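Local coordinates for O-methyltransferase (Coxiella burnetii, PDB 3TR6), which probably transfers a methyl group from S-adenosylmethionine to a hydroxyl oxygen of an acceptor that is not identified, and binds S-adenosyl-L-homocysteine and a nickel ion, at residues Asp154-Glu158 against Lys200-Arg206; Val175-Val181 against Ile194-Asn198. One frame throughout, in Å; residues are numbered along the deposited sequence.

Contact 1: Asp154-Glu158 against Lys200-Arg206; sequences DLYYE and KVYKDER
Tyr-157 and Asp-204 meet because both swing CG away from the backbone N (chi1 175° and -172°), which sends the phenol and the carboxylate at each other from opposite directions. Between them they join two helices of the Rossmann-like methyltransferase fold, 153-163 and the end of 189-203, where a salt-bridge network runs along the edge of the Tyr-157 ring. The phenol OH donates to OD2 of Asp-204 at 2.8 Å, on the anti side of that oxygen and tilted some 20° out of the carboxylate plane. Over one face of the Tyr-157 ring, displaced toward its rim, sits CG2 of Val-201 in a CH-pi contact, and Phe-197 meets the same ring edge-to-face. Lys-200 bends so that NZ bridges one turn of the facing helix: it bonds to OD1 of Asp-154 at 2.7 Å through the syn lone pair, and to OE1 of Glu-158 at 3.2 Å, on the syn side but well out of plane. Just beyond the helix end, Asp-204 closes an Asx turn, its OD1 taking the backbone N of Arg-206 from one face of the carboxylate plane and NE of Arg-206 from the other. With NE and NH2 engaged side-on by Asp-204, the guanidinium is held in orientation and still grips Glu-158 end-on, nearly coplanar with that carboxylate: NH1 lies 2.7 Å and NH2 2.8 Å from the single oxygen OE2.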
loop_
_atom_site.group_PDB
_atom_site.type_symbol
_atom_site.label_atom_id
_atom_site.label_comp_id
_atom_site.label_asym_id
_atom_site.label_seq_id
_atom_site.Cartn_x
_atom_site.Cartn_y
_atom_site.Cartn_z
ATOM N N ASP A 154 14.697 12.069 -10.080
ATOM C CA ASP A 154 15.528 12.376 -8.914
ATOM C C ASP A 154 15.325 13.821 -8.476
ATOM O O ASP A 154 15.115 14.096 -7.295
ATOM C CB ASP A 154 17.012 12.112 -9.185
ATOM C CG ASP A 154 17.856 12.183 -7.919
ATOM O OD1 ASP A 154 17.914 11.174 -7.189
ATOM O OD2 ASP A 154 18.451 13.247 -7.650
ATOM N N LEU A 155 15.389 14.740 -9.435
ATOM C CA LEU A 155 15.071 16.139 -9.182
ATOM C C LEU A 155 13.713 16.282 -8.497
ATOM O O LEU A 155 13.623 16.843 -7.405
ATOM C CB LEU A 155 15.072 16.936 -10.488
ATOM C CG LEU A 155 14.613 18.394 -10.373
ATOM C CD1 LEU A 155 15.543 19.181 -9.460
ATOM C CD2 LEU A 155 14.526 19.042 -11.743
ATOM N N TYR A 156 12.664 15.776 -9.143
ATOM C CA TYR A 156 11.309 15.837 -8.597
ATOM C C TYR A 156 11.214 15.224 -7.202
ATOM O O TYR A 156 10.480 15.714 -6.347
ATOM C CB TYR A 156 10.325 15.128 -9.525
ATOM C CG TYR A 156 10.228 15.722 -10.909
ATOM C CD1 TYR A 156 10.461 17.075 -11.129
ATOM C CD2 TYR A 156 9.896 14.925 -12.000
ATOM C CE1 TYR A 156 10.369 17.613 -12.398
ATOM C CE2 TYR A 156 9.803 15.457 -13.266
ATOM C CZ TYR A 156 10.041 16.798 -13.462
ATOM O OH TYR A 156 9.947 17.320 -14.731
ATOM N N TYR A 157 11.945 14.137 -6.990
ATOM C CA TYR A 157 11.968 13.465 -5.700
ATOM C C TYR A 157 12.577 14.390 -4.659
ATOM O O TYR A 157 12.004 14.613 -3.589
ATOM C CB TYR A 157 12.780 12.169 -5.801
ATOM C CG TYR A 157 12.985 11.436 -4.492
ATOM C CD1 TYR A 157 12.017 10.570 -4.000
ATOM C CD2 TYR A 157 14.155 11.594 -3.758
ATOM C CE1 TYR A 157 12.201 9.890 -2.809
ATOM C CE2 TYR A 157 14.349 10.918 -2.563
ATOM C CZ TYR A 157 13.367 10.068 -2.093
ATOM O OH TYR A 157 13.550 9.390 -0.906
ATOM N N GLU A 158 13.742 14.932 -4.994
ATOM C CA GLU A 158 14.475 15.823 -4.106
ATOM C C GLU A 158 13.641 17.048 -3.740
ATOM O O GLU A 158 13.627 17.484 -2.590
ATOM C CB GLU A 158 15.785 16.253 -4.765
ATOM C CG GLU A 158 16.972 16.209 -3.830
ATOM C CD GLU A 158 17.159 14.846 -3.204
ATOM O OE1 GLU A 158 17.095 13.840 -3.937
ATOM O OE2 GLU A 158 17.361 14.780 -1.976
ATOM N N LYS A 200 19.270 4.626 -4.622
ATOM C CA LYS A 200 19.343 5.865 -3.859
ATOM C C LYS A 200 18.231 5.935 -2.808
ATOM O O LYS A 200 18.489 6.237 -1.640
ATOM C CB LYS A 200 19.279 7.070 -4.801
ATOM C CG LYS A 200 19.387 8.419 -4.117
ATOM C CD LYS A 200 18.022 9.057 -3.928
ATOM C CE LYS A 200 18.150 10.528 -3.570
ATOM N NZ LYS A 200 18.855 11.300 -4.634
ATOM N N VAL A 201 17.002 5.645 -3.228
ATOM C CA VAL A 201 15.854 5.666 -2.326
ATOM C C VAL A 201 15.943 4.575 -1.261
ATOM O O VAL A 201 15.644 4.810 -0.093
ATOM C CB VAL A 201 14.525 5.529 -3.096
ATOM C CG1 VAL A 201 13.383 5.226 -2.138
ATOM C CG2 VAL A 201 14.238 6.787 -3.894
ATOM N N TYR A 202 16.357 3.384 -1.676
ATOM C CA TYR A 202 16.524 2.259 -0.762
ATOM C C TYR A 202 17.527 2.577 0.353
ATOM O O TYR A 202 17.401 2.086 1.478
ATOM C CB TYR A 202 16.964 1.015 -1.541
ATOM C CG TYR A 202 17.257 -0.189 -0.679
ATOM C CD1 TYR A 202 16.268 -0.754 0.113
ATOM C CD2 TYR A 202 18.521 -0.765 -0.665
ATOM C CE1 TYR A 202 16.530 -1.853 0.904
ATOM C CE2 TYR A 202 18.795 -1.866 0.121
ATOM C CZ TYR A 202 17.794 -2.408 0.903
ATOM O OH TYR A 202 18.057 -3.507 1.687
ATOM N N LYS A 203 18.515 3.408 0.033
ATOM C CA LYS A 203 19.558 3.771 0.987
ATOM C C LYS A 203 19.238 5.066 1.729
ATOM O O LYS A 203 19.855 5.376 2.747
ATOM C CB LYS A 203 20.913 3.892 0.280
ATOM C CG LYS A 203 21.565 2.560 -0.048
ATOM C CD LYS A 203 21.718 1.724 1.218
ATOM C CE LYS A 203 22.380 0.384 0.937
ATOM N NZ LYS A 203 22.479 -0.446 2.170
ATOM N N ASP A 204 18.273 5.820 1.212
ATOM C CA ASP A 204 17.922 7.120 1.776
ATOM C C ASP A 204 17.344 6.997 3.188
ATOM O O ASP A 204 16.288 6.401 3.391
ATOM C CB ASP A 204 16.946 7.850 0.850
ATOM C CG ASP A 204 16.685 9.276 1.283
ATOM O OD1 ASP A 204 17.302 9.719 2.272
ATOM O OD2 ASP A 204 15.872 9.961 0.627
ATOM N N GLU A 205 18.047 7.571 4.161
ATOM C CA GLU A 205 17.639 7.481 5.560
ATOM C C GLU A 205 16.717 8.617 5.986
ATOM O O GLU A 205 16.380 8.742 7.162
ATOM C CB GLU A 205 18.864 7.419 6.472
ATOM C CG GLU A 205 19.433 6.017 6.633
ATOM C CD GLU A 205 20.799 6.014 7.286
ATOM O OE1 GLU A 205 21.373 7.110 7.465
ATOM O OE2 GLU A 205 21.302 4.919 7.619
ATOM N N ARG A 206 16.306 9.438 5.026
ATOM C CA ARG A 206 15.376 10.525 5.290
ATOM C C ARG A 206 13.935 10.039 5.199
ATOM O O ARG A 206 12.998 10.760 5.553
ATOM C CB ARG A 206 15.598 11.651 4.287
ATOM C CG ARG A 206 17.001 12.215 4.298
ATOM C CD ARG A 206 17.197 13.207 3.177
ATOM N NE ARG A 206 17.208 12.553 1.874
ATOM C CZ ARG A 206 17.391 13.187 0.724
ATOM N NH1 ARG A 206 17.580 14.499 0.715
ATOM N NH2 ARG A 206 17.385 12.510 -0.416
#

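Contact 2: Val175-Val181 against Ile194-Asn198; sequences VLRRGQV and IRLFN
Arg-195 and Asn-198, about one turn apart on helix 189-203, each hold a backbone carbonyl of the loop 175-181; each takes its oxygen close to the plane of its own flat group, but they meet the carbonyls from different directions. ND2 of Asn-198 gives a hydrogen to the carbonyl O of Val-175 at 3.0 Å, in the carbonyl plane and on a lone pair, with a fairly straight N-H...O angle of 158°. OD1, on the other branch of that amide, rests against CB and CG1 of Val-175. The same ND2 is hydrogen-bonded to OH of Tyr-18 of the second subunit, so this buried amide ties the loop and the dimer partner to one helix.

Arg-195 passes Val-181 at a slant. Its chain bends at chi3 (49°), which carries NH1 round to the carbonyl O of Val-181, 2.8 Å away; the oxygen stands at the guanidinium edge, in its plane, and the donor lies nearly in line with C=O. Nearer the backbone of Arg-195, its CG packs on CG2 of Val-181, and that methyl also faces CG2 of Ile-194, 4.1 Å off.

Ile-194 points toward the loop. Its CG2 lies against the carbonyl O of Val-175, while its CG1 takes CD of Arg-177 at 3.9 Å. Further along the helix, the Phe-197 ring presents its edge to CG1 of Val-175 in a loose contact, CE2 to CG1 4.5 Å.

The loop, which follows strand 168-173 and leads into helix 189-203, is thus folded back on the helix it precedes; Ile-194 and Phe-197 also touch Thr-153 of helix 153-163, and Tyr-18 of the second subunit packs on Val-181 and Arg-195.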
loop_
_atom_site.group_PDB
_atom_site.type_symbol
_atom_site.label_atom_id
_atom_site.label_comp_id
_atom_site.label_asym_id
_atom_site.label_seq_id
_atom_site.Cartn_x
_atom_site.Cartn_y
_atom_site.Cartn_z
ATOM N N VAL A 175 8.903 2.448 -11.479
ATOM C CA VAL A 175 10.210 2.106 -10.923
ATOM C C VAL A 175 10.695 0.726 -11.372
ATOM O O VAL A 175 11.856 0.379 -11.171
ATOM C CB VAL A 175 10.215 2.175 -9.379
ATOM C CG1 VAL A 175 10.186 3.620 -8.910
ATOM C CG2 VAL A 175 9.047 1.384 -8.802
ATOM N N LEU A 176 9.809 -0.058 -11.982
ATOM C CA LEU A 176 10.174 -1.400 -12.435
ATOM C C LEU A 176 10.471 -1.453 -13.932
ATOM O O LEU A 176 11.141 -2.371 -14.405
ATOM C CB LEU A 176 9.096 -2.426 -12.064
ATOM C CG LEU A 176 8.937 -2.699 -10.567
ATOM C CD1 LEU A 176 7.886 -3.773 -10.306
ATOM C CD2 LEU A 176 10.271 -3.085 -9.943
ATOM N N ARG A 177 9.973 -0.462 -14.667
ATOM C CA ARG A 177 10.190 -0.373 -16.114
ATOM C C ARG A 177 9.870 -1.672 -16.856
ATOM O O ARG A 177 10.686 -2.174 -17.628
ATOM C CB ARG A 177 11.617 0.089 -16.425
ATOM C CG ARG A 177 11.894 1.534 -16.039
ATOM C CD ARG A 177 13.246 2.007 -16.559
ATOM N NE ARG A 177 13.316 1.972 -18.018
ATOM C CZ ARG A 177 12.989 2.991 -18.807
ATOM N NH1 ARG A 177 12.567 4.133 -18.277
ATOM N NH2 ARG A 177 13.085 2.869 -20.125
ATOM N N ARG A 178 8.676 -2.204 -16.615
ATOM C CA ARG A 178 8.221 -3.437 -17.254
ATOM C C ARG A 178 9.229 -4.585 -17.142
ATOM O O ARG A 178 9.190 -5.537 -17.922
ATOM C CB ARG A 178 7.850 -3.188 -18.722
ATOM C CG ARG A 178 6.870 -2.042 -18.929
ATOM C CD ARG A 178 6.191 -2.100 -20.293
ATOM N NE ARG A 178 4.953 -2.880 -20.263
ATOM C CZ ARG A 178 4.786 -4.058 -20.860
ATOM N NH1 ARG A 178 5.780 -4.603 -21.551
ATOM N NH2 ARG A 178 3.622 -4.689 -20.771
ATOM N N GLY A 179 10.131 -4.490 -16.170
ATOM C CA GLY A 179 11.089 -5.551 -15.918
ATOM C C GLY A 179 12.512 -5.219 -16.326
ATOM O O GLY A 179 13.460 -5.817 -15.816
ATOM N N GLN A 180 12.662 -4.263 -17.242
ATOM C CA GLN A 180 13.973 -3.891 -17.772
ATOM C C GLN A 180 14.966 -3.543 -16.674
ATOM O O GLN A 180 16.179 -3.654 -16.857
ATOM C CB GLN A 180 13.851 -2.685 -18.701
ATOM C CG GLN A 180 13.128 -2.942 -20.002
ATOM C CD GLN A 180 13.141 -1.722 -20.901
ATOM O OE1 GLN A 180 14.203 -1.169 -21.201
ATOM N NE2 GLN A 180 11.960 -1.284 -21.322
ATOM N N VAL A 181 14.441 -3.107 -15.538
ATOM C CA VAL A 181 15.265 -2.567 -14.469
ATOM C C VAL A 181 16.100 -3.662 -13.800
ATOM O O VAL A 181 17.144 -3.388 -13.211
ATOM C CB VAL A 181 14.389 -1.812 -13.437
ATOM C CG1 VAL A 181 13.642 -2.792 -12.545
ATOM C CG2 VAL A 181 15.227 -0.851 -12.616
ATOM N N ILE A 194 16.967 4.961 -13.537
ATOM C CA ILE A 194 16.002 4.390 -12.604
ATOM C C ILE A 194 16.651 3.353 -11.693
ATOM O O ILE A 194 16.288 3.230 -10.524
ATOM C CB ILE A 194 14.795 3.777 -13.337
ATOM C CG1 ILE A 194 14.017 4.872 -14.065
ATOM C CG2 ILE A 194 13.886 3.050 -12.360
ATOM C CD1 ILE A 194 13.736 6.088 -13.200
ATOM N N ARG A 195 17.613 2.609 -12.228
ATOM C CA ARG A 195 18.370 1.671 -11.410
ATOM C C ARG A 195 19.165 2.438 -10.362
ATOM O O ARG A 195 19.222 2.050 -9.195
ATOM C CB ARG A 195 19.295 0.808 -12.272
ATOM C CG ARG A 195 18.583 -0.332 -12.986
ATOM C CD ARG A 195 19.547 -1.172 -13.810
ATOM N NE ARG A 195 20.729 -1.549 -13.040
ATOM C CZ ARG A 195 20.808 -2.627 -12.265
ATOM N NH1 ARG A 195 19.772 -3.450 -12.156
ATOM N NH2 ARG A 195 21.928 -2.885 -11.601
ATOM N N LEU A 196 19.767 3.544 -10.785
ATOM C CA LEU A 196 20.520 4.395 -9.879
ATOM C C LEU A 196 19.590 5.011 -8.838
ATOM O O LEU A 196 19.957 5.147 -7.670
ATOM C CB LEU A 196 21.238 5.495 -10.663
ATOM C CG LEU A 196 22.285 6.307 -9.898
ATOM C CD1 LEU A 196 23.420 5.406 -9.429
ATOM C CD2 LEU A 196 22.817 7.442 -10.758
ATOM N N PHE A 197 18.385 5.377 -9.270
ATOM C CA PHE A 197 17.405 6.022 -8.398
ATOM C C PHE A 197 16.848 5.077 -7.337
ATOM O O PHE A 197 16.714 5.452 -6.170
ATOM C CB PHE A 197 16.255 6.610 -9.225
ATOM C CG PHE A 197 15.112 7.128 -8.395
ATOM C CD1 PHE A 197 15.142 8.408 -7.862
ATOM C CD2 PHE A 197 14.005 6.331 -8.147
ATOM C CE1 PHE A 197 14.087 8.883 -7.094
ATOM C CE2 PHE A 197 12.948 6.800 -7.381
ATOM C CZ PHE A 197 12.989 8.077 -6.856
ATOM N N ASN A 198 16.517 3.857 -7.748
ATOM C CA ASN A 198 15.973 2.865 -6.829
ATOM C C ASN A 198 16.923 2.543 -5.683
ATOM O O ASN A 198 16.492 2.365 -4.547
ATOM C CB ASN A 198 15.585 1.586 -7.574
ATOM C CG ASN A 198 14.365 1.768 -8.455
ATOM O OD1 ASN A 198 13.548 2.658 -8.228
ATOM N ND2 ASN A 198 14.234 0.917 -9.466
#

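Helix 189-203 carries one side of both contacts: its residues 194-198 receive the loop 175-181 in contact 2, and its last turn and the residues just after it face helix 153-163 in contact 1. Along the chain contact 2 is nested within the loop that contact 1 closes, and their centres lie about 14 Å apart. They meet at Phe-197, whose CE1 is 3.8 Å from CB of Tyr-157. Both reach the second subunit, where Arg-25 bonds to the carbonyl O of Asp-204. Toward the active site, Tyr-156, within segment 154-158 but making no contact with 200-206, touches S-adenosyl-L-homocysteine, whereas in contact 2 the Val-175 side chain is about 10 Å from the nickel ion held by Asp-147, Asp-173 and Asn-174.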